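Local coordinates for protein twin-arginine translocation pathway signal (Rhodoferax ferrireducens, PDB 5IM2) that holds copurified benzoate in its pocket and probably serves as the extracytoplasmic solute-binding component of a TRAP-type transporter, at residues A[76-81]-A[283-288]; A[103-108]-A[157-162]; A[123-128]-A[346-351]; A[132-137]-A[359-364]; A[216-221]-A[237-242]. All blocks are in the same frame, centred on the assembly; numbering follows the deposited sequence.

Contact 1 (A[76-81]-A[283-288]); sequences SKESGG and IDNNSG
Two helix ends are joined here by one carboxylate that receives two consecutive amides, Glu78 at the Schellman-capped end of helix 62-78 facing Asn285 and Asn286 where helix 277-285 ends. Glu78 has CG anti to its backbone N (chi1 -169°) and a chain extended beyond it, which carries the carboxylate across to the other helix with one oxygen for each amide. Asn286 ND2 donates to Glu78 OE1 at 2.9 Å, arriving from above the carboxylate plane. Asn285 ND2 donates to Glu78 OE2 at 3.1 Å, nearly along the C-O axis, with its amide almost coplanar with the carboxylate. Both hydrogen bonds are fairly straight (164° and 166°), each acceptor lying near the plane of the donating amide, so the pair probably limits rotation of the acid group. A negative charge at the C-terminal end of its own helix is usually disfavoured, and these two donors probably offset some of that cost. The Schellman closure itself is made by Gly81 N on Ser76 O at 2.9 Å and Gly80 N on Lys77 O at 3.0 Å, with Gly80 at positive phi. Asn286 is secured further, ND2 also bonding Ile282 O and its backbone O accepting from Trp71 NE1 of helix 62-78. Beside this polar bridge Ile283 rests on Val75 and on Leu163, tying both helices to strand 161-167 at the edge of the five-stranded sheet.

Contact 2 (A[103-108]-A[157-162]); sequences QAKDGV and FKDTQV
Lys105 lays the methylenes of its side chain across Asp159, its CD standing 3.4 Å from Asp159 OD2 and its CE 3.5 Å from the same oxygen. The two side chains cross at about a right angle. Lys105 is extended as far as CE and then bends at chi4 (-107°), which takes the ammonium off to one side: Lys105 NZ ends 4.8 Å from Asp159 OD2, and forms a long salt bridge with Asp106 within its own helix. Nearer the backbone, Thr160 CG2 packs 4.0 Å from Lys105 CB, at the place where the two chains run closest. A water spans the backbones beside them, donating to Asp159 O at 2.8 Å and weakly to Lys105 O. Asp159 and Thr160 belong to a type I turn, Phe157 to Thr160, that leads into strand 161-167, and the contact therefore joins the end of helix 100-106 to the entrance of an edge strand. Direct hydrogen bonds to Asp159 OD1 and Thr160 OG1 come from Tyr101 OH, one turn back. The chemistry is mixed: lysine methylenes lie against a carboxylate oxygen, with one small apolar contact and a bridging water alongside, and the opposite charges probably attract at a distance.

Contact 3 (A[123-128]-A[346-351]); sequences FPRIEV and RGFDGR
A flat guanidinium-on-ring stack, Arg125 against Phe348, fastens the loop before helix 138-152 to the turn that links the last two helices of the fold. This is the tight half. The two planes are 12° apart with centres at 4.0 Å, and Arg125 CD sits 3.7 Å from the centroid of the Phe348 ring, almost exactly on its normal. A bend at chi3 (-78°) turns the guanidinium flat onto the ring face, offset toward its rim, bringing Arg125 NH1 to 3.4 Å from Phe348 CE1. Salt bridges from NH2 to Asp155 and from NE to Glu156 hold this orientation. With a leucine in place of Arg125, both acids would probably be left without their cationic mate, and the ring without the flat group stacked on it. The looser half is the partly exposed Arg346, whose extended chain offers one guanidinium face to Pro124, with Arg346 NE 3.9 Å from Pro124 CB; its polar end answers to Asp342 instead. Both ends of the turn are capped, Gly347 closing the preceding helix in a Schellman motif and Asp349 capping helix 350-367 through Gln352 N. On the other face of Phe348, Arg346 O lies 4.0 Å above the ring centre.

Contact 4 (A[132-137]-A[359-364]); sequences PFMMTN and ALIAKH
Ile361 adopts chi1 -69°, which sets CG1 anti to its carbonyl carbon and CG2 anti to its backbone N, and the two branches thereby reach different partners on the loop 132-137. The CG1 branch carries CD1 to Met134; the CG2 branch meets Thr136. Met134 in turn bends at chi2 and chi3 (-69° and -67°), a fold that swings its terminal methyl back to the helix: Met134 CE lies 4.0 Å from Ile361 CD1, the two side chains crossing at about a right angle. Closer still is the backbone, with Met134 O 3.4 Å from Ile361 CD1. On the other side Thr136 CG2 touches Ile361 CG2 at 3.7 Å as the side chains slide past each other in opposite directions. The hydroxyl of Thr136 is engaged beyond the contact, hydrogen-bonded to Ser365 OG one turn further along helix 350-367. Next to it Asn137 caps helix 138-152 through Ala140 N and bonds Ala368 O with its amide, so loop and C-terminal helix are stitched together at this end. Replacing Ile361 with an alanine would probably open a gap between helix and loop, leaving the methyls of Met134 and Thr136 without the branches they rest on. The chemistry is mostly apolar: methyl groups pack in the buried middle, CD1 also lying against a backbone carbonyl oxygen, while the threonine-serine hydroxyl pair supplies direction nearer the surface.

Contact 5 (A[216-221]-A[237-242]); sequences AIPDAL and PSVKVH
The first turn of helix 217-223 comes beside an irregular backbone, 237-242, in which a short 3-10 segment, 237-238, is followed by Lys240 at positive phi before a weakly bonded helix begins; Pro218 and Val239 are the closest pair, their CA atoms 6.7 Å apart. There the proline ring makes the nearest approach: Pro218 CG is 3.7 Å from Val239 O and 4.1 Å from Val239 CB. Past Lys240 the chain turns Val241 to the same helix. Its CG1 is roughly anti to the backbone N (chi1 153°), which leaves the other methyl to do the touching. Val241 CG2 meets Ile217 CG2 at 4.1 Å and Leu221 CD1 at 4.1 Å, two side chains one helical turn apart, so the valine methyl rests across the space between successive turns. The side-chain contacts are apolar, and four of the five residues are buried. The site lies just behind the ligand pocket: the Ile217 side chain is about 6 Å from the bound benzoic acid, and both Ile217 and Val241 touch Leu231, which lines that pocket. Leu244 of helix 241-244 joins in, packing on Pro218 and Leu221, and together the two helices bear on strand 228-232 of the six-stranded sheet.

Overall arrangement
The five contacts illustrate how a two-sheet solute-binding protein is tied together over sequence separations from 16 to more than 200 residues. Contacts 1 and 2, with centres about 19 Å apart, both border strand 161-167 of the five-stranded sheet, and contact 2 is nested within the chain loop that contact 1 closes. Contacts 3 and 4, with centres about 17 Å apart, cross along the chain, share helix 350-367 and touch where Val128 meets Met134. Contact 2 joins them through the stacked rings of Phe157 and Phe123. Contact 5, nested inside the loops closed by contacts 1, 3 and 4, stands alone by the six-stranded sheet, backing the benzoate pocket. The C-terminal helix thus packs back against the loop before helix 138-152.

Contact 1 (A[76-81]-A[283-288])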
# COMPACT_ATOMS: atom_id res chain seq x y z
N SER A 76 -2.32 5.03 23.25
CA SER A 76 -2.84 5.85 24.34
C SER A 76 -3.11 5.01 25.58
O SER A 76 -2.69 5.37 26.69
CB SER A 76 -4.10 6.57 23.88
OG SER A 76 -3.73 7.65 23.06
N LYS A 77 -3.79 3.88 25.41
CA LYS A 77 -4.15 3.04 26.56
C LYS A 77 -2.91 2.51 27.27
O LYS A 77 -2.82 2.55 28.50
CB LYS A 77 -5.05 1.89 26.10
CG LYS A 77 -5.08 0.69 27.03
CD LYS A 77 -5.88 -0.45 26.44
CE LYS A 77 -7.20 -0.65 27.18
NZ LYS A 77 -6.98 -1.13 28.57
N GLU A 78 -1.94 2.03 26.50
CA GLU A 78 -0.72 1.48 27.08
C GLU A 78 0.09 2.55 27.81
O GLU A 78 0.86 2.23 28.73
CB GLU A 78 0.10 0.80 25.98
CG GLU A 78 1.26 -0.05 26.48
CD GLU A 78 2.13 -0.62 25.34
OE1 GLU A 78 1.60 -0.83 24.22
OE2 GLU A 78 3.34 -0.85 25.59
N SER A 79 -0.08 3.82 27.44
CA SER A 79 0.60 4.92 28.11
C SER A 79 -0.22 5.49 29.27
O SER A 79 0.17 6.51 29.84
CB SER A 79 0.93 6.03 27.10
OG SER A 79 -0.24 6.74 26.69
N GLY A 80 -1.32 4.85 29.63
CA GLY A 80 -2.18 5.40 30.67
C GLY A 80 -2.69 6.78 30.34
O GLY A 80 -2.90 7.61 31.25
N GLY A 81 -2.87 7.07 29.05
CA GLY A 81 -3.37 8.35 28.60
C GLY A 81 -2.33 9.44 28.50
O GLY A 81 -2.69 10.58 28.19
N ILE A 283 5.98 3.89 22.27
CA ILE A 283 6.01 4.01 20.81
C ILE A 283 6.79 2.84 20.21
O ILE A 283 6.34 2.20 19.25
CB ILE A 283 6.59 5.38 20.40
CG1 ILE A 283 5.63 6.51 20.75
CG2 ILE A 283 6.85 5.44 18.90
CD1 ILE A 283 4.30 6.50 20.03
N ASP A 284 7.98 2.54 20.76
CA ASP A 284 8.81 1.46 20.22
C ASP A 284 8.09 0.11 20.31
O ASP A 284 8.19 -0.72 19.39
CB ASP A 284 10.14 1.38 20.96
CG ASP A 284 11.07 2.50 20.63
OD1 ASP A 284 10.85 3.21 19.63
OD2 ASP A 284 12.07 2.64 21.38
N ASN A 285 7.37 -0.13 21.41
CA ASN A 285 6.62 -1.37 21.58
C ASN A 285 5.54 -1.53 20.51
O ASN A 285 5.09 -2.66 20.24
CB ASN A 285 5.94 -1.38 22.96
CG ASN A 285 6.90 -1.54 24.12
OD1 ASN A 285 8.07 -1.91 23.97
ND2 ASN A 285 6.39 -1.29 25.32
N ASN A 286 5.12 -0.43 19.91
CA ASN A 286 4.09 -0.41 18.89
C ASN A 286 4.68 -0.02 17.54
O ASN A 286 4.01 0.57 16.70
CB ASN A 286 2.98 0.54 19.31
CG ASN A 286 2.17 -0.05 20.44
OD1 ASN A 286 1.32 -0.91 20.21
ND2 ASN A 286 2.48 0.36 21.68
N SER A 287 5.95 -0.37 17.35
CA SER A 287 6.67 -0.19 16.11
C SER A 287 7.36 -1.50 15.77
O SER A 287 7.58 -2.35 16.63
CB SER A 287 7.76 0.90 16.19
OG SER A 287 7.27 2.11 16.74
N GLY A 288 7.71 -1.64 14.50
CA GLY A 288 8.62 -2.69 14.09
C GLY A 288 7.97 -3.86 13.40
O GLY A 288 6.93 -3.74 12.76

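Contact 2 (A[103-108]-A[157-162])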
# COMPACT_ATOMS: atom_id res chain seq x y z
N GLN A 103 5.48 16.33 5.36
CA GLN A 103 4.86 17.00 6.50
C GLN A 103 5.36 16.42 7.82
O GLN A 103 5.56 17.16 8.79
CB GLN A 103 3.34 16.89 6.45
CG GLN A 103 2.68 17.74 5.38
CD GLN A 103 1.19 17.47 5.23
OE1 GLN A 103 0.62 16.59 5.89
NE2 GLN A 103 0.56 18.21 4.31
N ALA A 104 5.54 15.10 7.89
CA ALA A 104 6.12 14.49 9.09
C ALA A 104 7.58 14.87 9.20
O ALA A 104 8.04 15.32 10.25
CB ALA A 104 5.97 12.97 9.08
N LYS A 105 8.32 14.71 8.11
CA LYS A 105 9.72 15.08 8.12
C LYS A 105 9.91 16.51 8.60
O LYS A 105 10.82 16.80 9.39
CB LYS A 105 10.31 14.89 6.71
CG LYS A 105 11.74 15.34 6.60
CD LYS A 105 12.19 15.39 5.16
CE LYS A 105 13.59 15.95 5.09
NZ LYS A 105 13.59 17.33 4.55
N ASP A 106 9.06 17.44 8.13
CA ASP A 106 9.22 18.86 8.43
C ASP A 106 8.60 19.26 9.77
O ASP A 106 8.78 20.41 10.20
CB ASP A 106 8.59 19.72 7.33
CG ASP A 106 9.32 19.63 6.00
OD1 ASP A 106 10.39 18.99 5.89
OD2 ASP A 106 8.80 20.21 5.04
N GLY A 107 7.88 18.37 10.43
CA GLY A 107 7.30 18.67 11.71
C GLY A 107 6.05 19.51 11.66
O GLY A 107 5.67 20.10 12.68
N VAL A 108 5.44 19.61 10.49
CA VAL A 108 4.08 20.13 10.37
C VAL A 108 3.12 19.26 11.16
O VAL A 108 2.22 19.76 11.86
CB VAL A 108 3.69 20.19 8.88
CG1 VAL A 108 2.29 20.69 8.71
CG2 VAL A 108 4.67 21.10 8.13
N PHE A 157 14.79 5.89 4.34
CA PHE A 157 13.85 6.66 5.15
C PHE A 157 14.55 7.33 6.33
O PHE A 157 13.92 7.57 7.36
CB PHE A 157 12.73 5.77 5.68
CG PHE A 157 11.77 5.25 4.62
CD1 PHE A 157 10.84 6.09 4.01
CD2 PHE A 157 11.75 3.90 4.28
CE1 PHE A 157 9.95 5.60 3.08
CE2 PHE A 157 10.85 3.41 3.33
CZ PHE A 157 9.95 4.27 2.74
N LYS A 158 15.85 7.60 6.21
CA LYS A 158 16.62 8.03 7.38
C LYS A 158 16.24 9.41 7.86
O LYS A 158 16.67 9.81 8.96
CB LYS A 158 18.12 7.98 7.08
CG LYS A 158 18.57 8.95 5.99
CD LYS A 158 20.08 8.88 5.81
CE LYS A 158 20.58 10.02 4.94
NZ LYS A 158 21.20 9.53 3.68
N ASP A 159 15.42 10.14 7.11
CA ASP A 159 15.01 11.47 7.52
C ASP A 159 13.75 11.46 8.37
O ASP A 159 13.32 12.52 8.83
CB ASP A 159 14.85 12.40 6.29
CG ASP A 159 14.04 11.79 5.17
OD1 ASP A 159 13.71 10.59 5.23
OD2 ASP A 159 13.74 12.53 4.19
N THR A 160 13.21 10.27 8.67
CA THR A 160 12.13 10.13 9.64
C THR A 160 12.45 8.96 10.56
O THR A 160 13.41 8.21 10.36
CB THR A 160 10.76 9.92 8.97
OG1 THR A 160 10.73 8.70 8.19
CG2 THR A 160 10.40 11.15 8.11
N GLN A 161 11.62 8.82 11.59
CA GLN A 161 11.61 7.64 12.43
C GLN A 161 10.50 6.72 11.92
O GLN A 161 9.31 7.00 12.10
CB GLN A 161 11.41 8.06 13.89
CG GLN A 161 11.24 6.94 14.89
CD GLN A 161 12.45 6.05 15.03
OE1 GLN A 161 12.31 4.88 15.38
NE2 GLN A 161 13.62 6.58 14.78
N VAL A 162 10.87 5.64 11.24
CA VAL A 162 9.87 4.73 10.70
C VAL A 162 9.36 3.82 11.81
O VAL A 162 10.13 3.11 12.48
CB VAL A 162 10.42 3.93 9.52
CG1 VAL A 162 9.39 2.89 9.01
CG2 VAL A 162 10.73 4.89 8.38
O HOH W 1 11.84 13.91 10.76

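Contact 3 (A[123-128]-A[346-351])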
# COMPACT_ATOMS: atom_id res chain seq x y z
N PHE A 123 11.55 6.93 -3.24
CA PHE A 123 11.83 5.75 -2.41
C PHE A 123 11.99 4.53 -3.32
O PHE A 123 11.13 3.65 -3.36
CB PHE A 123 10.75 5.54 -1.36
CG PHE A 123 10.47 6.73 -0.53
CD1 PHE A 123 11.38 7.14 0.45
CD2 PHE A 123 9.33 7.49 -0.74
CE1 PHE A 123 11.15 8.27 1.23
CE2 PHE A 123 9.08 8.61 0.04
CZ PHE A 123 9.99 9.00 1.04
N PRO A 124 13.08 4.47 -4.08
CA PRO A 124 13.18 3.43 -5.11
C PRO A 124 13.33 2.03 -4.57
O PRO A 124 12.83 1.09 -5.20
CB PRO A 124 14.42 3.85 -5.90
CG PRO A 124 15.23 4.67 -4.96
CD PRO A 124 14.22 5.40 -4.12
N ARG A 125 14.01 1.82 -3.44
CA ARG A 125 14.31 0.43 -3.07
C ARG A 125 13.11 -0.32 -2.48
O ARG A 125 13.00 -1.54 -2.63
CB ARG A 125 15.48 0.40 -2.10
CG ARG A 125 16.79 0.71 -2.74
CD ARG A 125 17.86 0.98 -1.72
NE ARG A 125 17.73 2.32 -1.19
CZ ARG A 125 18.62 2.91 -0.41
NH1 ARG A 125 19.72 2.27 -0.03
NH2 ARG A 125 18.41 4.15 0.01
N ILE A 126 12.19 0.38 -1.79
CA ILE A 126 11.04 -0.31 -1.22
C ILE A 126 10.10 -0.82 -2.30
O ILE A 126 9.26 -1.69 -2.05
CB ILE A 126 10.31 0.61 -0.23
CG1 ILE A 126 9.34 -0.22 0.60
CG2 ILE A 126 9.58 1.73 -0.92
CD1 ILE A 126 8.51 0.60 1.60
N GLU A 127 10.25 -0.29 -3.52
CA GLU A 127 9.39 -0.66 -4.65
C GLU A 127 9.50 -2.12 -5.06
O GLU A 127 8.67 -2.58 -5.85
CB GLU A 127 9.73 0.17 -5.89
CG GLU A 127 9.46 1.64 -5.87
CD GLU A 127 9.94 2.30 -7.19
OE1 GLU A 127 10.86 1.75 -7.88
OE2 GLU A 127 9.40 3.36 -7.53
N VAL A 128 10.50 -2.86 -4.57
CA VAL A 128 10.64 -4.26 -4.92
C VAL A 128 9.36 -5.02 -4.58
O VAL A 128 9.01 -6.01 -5.24
CB VAL A 128 11.89 -4.83 -4.21
CG1 VAL A 128 11.69 -4.92 -2.71
CG2 VAL A 128 12.29 -6.16 -4.83
N ARG A 346 21.29 3.44 -9.97
CA ARG A 346 21.25 4.30 -8.80
C ARG A 346 22.36 3.99 -7.80
O ARG A 346 22.42 4.63 -6.74
CB ARG A 346 19.88 4.18 -8.13
CG ARG A 346 18.79 4.76 -8.97
CD ARG A 346 17.47 4.46 -8.33
NE ARG A 346 16.33 4.95 -9.08
CZ ARG A 346 15.74 6.13 -8.88
NH1 ARG A 346 16.17 6.96 -7.94
NH2 ARG A 346 14.70 6.46 -9.63
N GLY A 347 23.25 3.05 -8.13
CA GLY A 347 24.37 2.69 -7.28
C GLY A 347 24.06 1.61 -6.28
O GLY A 347 24.90 1.33 -5.41
N PHE A 348 22.87 1.04 -6.33
CA PHE A 348 22.45 -0.05 -5.46
C PHE A 348 22.74 -1.39 -6.11
O PHE A 348 23.01 -1.47 -7.31
CB PHE A 348 20.97 0.04 -5.15
CG PHE A 348 20.55 1.37 -4.60
CD1 PHE A 348 21.25 1.97 -3.56
CD2 PHE A 348 19.45 2.02 -5.14
CE1 PHE A 348 20.85 3.22 -3.08
CE2 PHE A 348 19.06 3.25 -4.67
CZ PHE A 348 19.76 3.86 -3.64
N ASP A 349 22.64 -2.45 -5.31
CA ASP A 349 22.88 -3.82 -5.78
C ASP A 349 21.53 -4.46 -6.10
O ASP A 349 20.94 -5.15 -5.28
CB ASP A 349 23.64 -4.62 -4.72
CG ASP A 349 24.07 -5.99 -5.21
OD1 ASP A 349 23.58 -6.44 -6.29
OD2 ASP A 349 24.90 -6.60 -4.51
N GLY A 350 21.04 -4.20 -7.31
CA GLY A 350 19.64 -4.49 -7.61
C GLY A 350 19.33 -5.97 -7.56
O GLY A 350 18.29 -6.39 -7.05
N ARG A 351 20.24 -6.79 -8.09
CA ARG A 351 20.09 -8.24 -8.01
C ARG A 351 20.04 -8.72 -6.57
O ARG A 351 19.20 -9.56 -6.22
CB ARG A 351 21.27 -8.90 -8.75
CG ARG A 351 21.29 -10.42 -8.67
CD ARG A 351 19.97 -11.00 -9.13
NE ARG A 351 19.50 -10.37 -10.36
CZ ARG A 351 18.26 -10.43 -10.82
NH1 ARG A 351 17.33 -11.09 -10.14
NH2 ARG A 351 17.93 -9.83 -11.95

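Contact 4 (A[132-137]-A[359-364])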
# COMPACT_ATOMS: atom_id res chain seq x y z
N PRO A 132 5.60 -7.36 -10.07
CA PRO A 132 4.53 -8.32 -10.33
C PRO A 132 4.75 -9.63 -9.56
O PRO A 132 5.86 -10.16 -9.50
CB PRO A 132 4.59 -8.52 -11.84
CG PRO A 132 5.10 -7.24 -12.32
CD PRO A 132 6.13 -6.81 -11.32
N PHE A 133 3.67 -10.13 -8.97
CA PHE A 133 3.63 -11.49 -8.40
C PHE A 133 4.77 -11.70 -7.38
O PHE A 133 5.56 -12.66 -7.47
CB PHE A 133 3.65 -12.53 -9.51
CG PHE A 133 2.44 -12.43 -10.41
CD1 PHE A 133 1.24 -12.95 -10.00
CD2 PHE A 133 2.50 -11.79 -11.62
CE1 PHE A 133 0.12 -12.85 -10.77
CE2 PHE A 133 1.38 -11.68 -12.41
CZ PHE A 133 0.18 -12.23 -12.00
N MET A 134 4.87 -10.76 -6.43
CA MET A 134 5.82 -10.84 -5.31
C MET A 134 5.19 -11.35 -4.02
O MET A 134 5.81 -12.13 -3.28
CB MET A 134 6.45 -9.48 -5.03
CG MET A 134 7.40 -8.97 -6.07
SD MET A 134 8.93 -9.93 -6.12
CE MET A 134 9.63 -9.52 -4.56
N MET A 135 3.96 -10.94 -3.73
CA MET A 135 3.39 -11.15 -2.40
C MET A 135 2.79 -12.54 -2.26
O MET A 135 2.21 -13.09 -3.18
CB MET A 135 2.32 -10.10 -2.12
CG MET A 135 1.54 -10.32 -0.84
SD MET A 135 0.28 -9.08 -0.50
CE MET A 135 -0.48 -9.01 -2.03
N THR A 136 2.90 -13.08 -1.04
CA THR A 136 2.12 -14.25 -0.66
C THR A 136 0.83 -13.75 0.01
O THR A 136 -0.20 -13.61 -0.66
CB THR A 136 2.94 -15.14 0.27
OG1 THR A 136 3.45 -14.37 1.35
CG2 THR A 136 4.12 -15.72 -0.46
N ASN A 137 0.89 -13.44 1.31
CA ASN A 137 -0.19 -12.72 1.99
C ASN A 137 0.35 -11.43 2.60
O ASN A 137 1.56 -11.25 2.75
CB ASN A 137 -0.84 -13.60 3.07
CG ASN A 137 0.12 -13.98 4.14
OD1 ASN A 137 0.38 -13.18 5.00
ND2 ASN A 137 0.64 -15.22 4.11
N ALA A 359 13.48 -13.97 -0.70
CA ALA A 359 13.82 -14.84 0.43
C ALA A 359 13.08 -14.41 1.70
O ALA A 359 12.66 -15.27 2.49
CB ALA A 359 15.33 -14.81 0.69
N LEU A 360 12.98 -13.10 1.94
CA LEU A 360 12.34 -12.62 3.16
C LEU A 360 10.85 -12.89 3.14
O LEU A 360 10.25 -13.25 4.17
CB LEU A 360 12.64 -11.11 3.37
CG LEU A 360 14.07 -10.76 3.79
CD1 LEU A 360 14.32 -9.27 3.96
CD2 LEU A 360 14.45 -11.48 5.10
N ILE A 361 10.22 -12.75 1.97
CA ILE A 361 8.81 -13.12 1.83
C ILE A 361 8.64 -14.60 2.13
O ILE A 361 7.73 -15.01 2.85
CB ILE A 361 8.32 -12.76 0.41
CG1 ILE A 361 8.28 -11.24 0.29
CG2 ILE A 361 6.97 -13.39 0.12
CD1 ILE A 361 8.03 -10.72 -1.13
N ALA A 362 9.54 -15.43 1.58
CA ALA A 362 9.47 -16.87 1.84
C ALA A 362 9.61 -17.19 3.32
O ALA A 362 8.88 -18.04 3.85
CB ALA A 362 10.59 -17.57 1.06
N LYS A 363 10.56 -16.55 3.99
CA LYS A 363 10.79 -16.81 5.41
C LYS A 363 9.61 -16.41 6.27
O LYS A 363 9.21 -17.13 7.18
CB LYS A 363 12.02 -16.05 5.88
CG LYS A 363 12.32 -16.31 7.33
CD LYS A 363 13.65 -15.76 7.70
CE LYS A 363 13.58 -14.28 7.84
NZ LYS A 363 14.86 -13.70 8.34
N HIS A 364 9.09 -15.21 6.05
CA HIS A 364 8.01 -14.78 6.93
C HIS A 364 6.69 -15.44 6.60
O HIS A 364 5.78 -15.39 7.41
CB HIS A 364 7.88 -13.26 6.88
CG HIS A 364 8.98 -12.57 7.62
ND1 HIS A 364 9.01 -12.47 9.00
CD2 HIS A 364 10.11 -11.98 7.18
CE1 HIS A 364 10.11 -11.84 9.37
NE2 HIS A 364 10.79 -11.52 8.28

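Contact 5 (A[216-221]-A[237-242])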
# COMPACT_ATOMS: atom_id res chain seq x y z
N ALA A 216 -8.42 10.83 -5.39
CA ALA A 216 -8.67 11.39 -6.71
C ALA A 216 -9.49 10.46 -7.59
O ALA A 216 -9.92 10.87 -8.67
CB ALA A 216 -7.33 11.71 -7.38
N ILE A 217 -9.72 9.21 -7.17
CA ILE A 217 -10.24 8.20 -8.09
C ILE A 217 -11.70 8.49 -8.43
O ILE A 217 -12.06 8.42 -9.62
CB ILE A 217 -10.04 6.78 -7.54
CG1 ILE A 217 -8.56 6.41 -7.64
CG2 ILE A 217 -10.85 5.76 -8.33
CD1 ILE A 217 -8.20 5.16 -6.89
N PRO A 218 -12.56 8.82 -7.46
CA PRO A 218 -13.96 9.11 -7.82
C PRO A 218 -14.14 10.22 -8.86
O PRO A 218 -14.90 10.04 -9.82
CB PRO A 218 -14.57 9.51 -6.46
CG PRO A 218 -13.79 8.78 -5.47
CD PRO A 218 -12.38 8.73 -5.99
N ASP A 219 -13.48 11.37 -8.67
CA ASP A 219 -13.63 12.47 -9.62
C ASP A 219 -13.10 12.07 -10.99
O ASP A 219 -13.62 12.51 -12.01
CB ASP A 219 -12.91 13.72 -9.12
CG ASP A 219 -12.74 14.80 -10.21
OD1 ASP A 219 -13.65 15.65 -10.37
OD2 ASP A 219 -11.69 14.82 -10.89
N ALA A 220 -12.09 11.20 -11.03
CA ALA A 220 -11.57 10.74 -12.31
C ALA A 220 -12.51 9.73 -12.97
O ALA A 220 -12.74 9.79 -14.18
CB ALA A 220 -10.18 10.15 -12.13
N LEU A 221 -13.06 8.81 -12.19
CA LEU A 221 -14.06 7.90 -12.74
C LEU A 221 -15.25 8.68 -13.28
O LEU A 221 -15.76 8.38 -14.37
CB LEU A 221 -14.50 6.87 -11.69
CG LEU A 221 -13.59 5.64 -11.49
CD1 LEU A 221 -14.11 4.80 -10.34
CD2 LEU A 221 -13.45 4.77 -12.71
N PRO A 237 -15.09 0.25 -0.84
CA PRO A 237 -16.28 0.97 -0.36
C PRO A 237 -15.98 2.35 0.20
O PRO A 237 -16.89 3.18 0.22
CB PRO A 237 -16.84 0.05 0.73
CG PRO A 237 -16.13 -1.24 0.59
CD PRO A 237 -14.85 -1.00 -0.10
N SER A 238 -14.76 2.62 0.67
CA SER A 238 -14.47 3.92 1.27
C SER A 238 -14.49 5.03 0.23
O SER A 238 -14.71 6.19 0.60
CB SER A 238 -13.11 3.90 1.99
OG SER A 238 -12.01 4.05 1.06
N VAL A 239 -14.26 4.69 -1.04
CA VAL A 239 -14.33 5.63 -2.16
C VAL A 239 -15.51 5.33 -3.07
O VAL A 239 -15.58 5.85 -4.19
CB VAL A 239 -13.02 5.67 -2.95
CG1 VAL A 239 -11.99 6.48 -2.20
CG2 VAL A 239 -12.48 4.25 -3.28
N LYS A 240 -16.44 4.50 -2.61
CA LYS A 240 -17.68 4.19 -3.32
C LYS A 240 -17.37 3.73 -4.74
O LYS A 240 -18.08 4.05 -5.69
CB LYS A 240 -18.64 5.39 -3.28
CG LYS A 240 -19.14 5.76 -1.88
CD LYS A 240 -18.18 6.68 -1.13
CE LYS A 240 -18.24 8.13 -1.64
NZ LYS A 240 -16.99 8.90 -1.35
N VAL A 241 -16.28 2.97 -4.89
CA VAL A 241 -15.90 2.50 -6.22
C VAL A 241 -16.82 1.38 -6.71
O VAL A 241 -17.00 1.21 -7.92
CB VAL A 241 -14.41 2.09 -6.24
CG1 VAL A 241 -14.12 1.03 -7.30
CG2 VAL A 241 -13.57 3.33 -6.50
N HIS A 242 -17.46 0.65 -5.79
CA HIS A 242 -18.45 -0.33 -6.22
C HIS A 242 -19.69 0.34 -6.80
O HIS A 242 -20.47 -0.32 -7.49
CB HIS A 242 -18.85 -1.23 -5.05
CG HIS A 242 -19.51 -0.50 -3.93
ND1 HIS A 242 -18.87 0.47 -3.19
CD2 HIS A 242 -20.75 -0.62 -3.40
CE1 HIS A 242 -19.69 0.93 -2.26
NE2 HIS A 242 -20.84 0.28 -2.37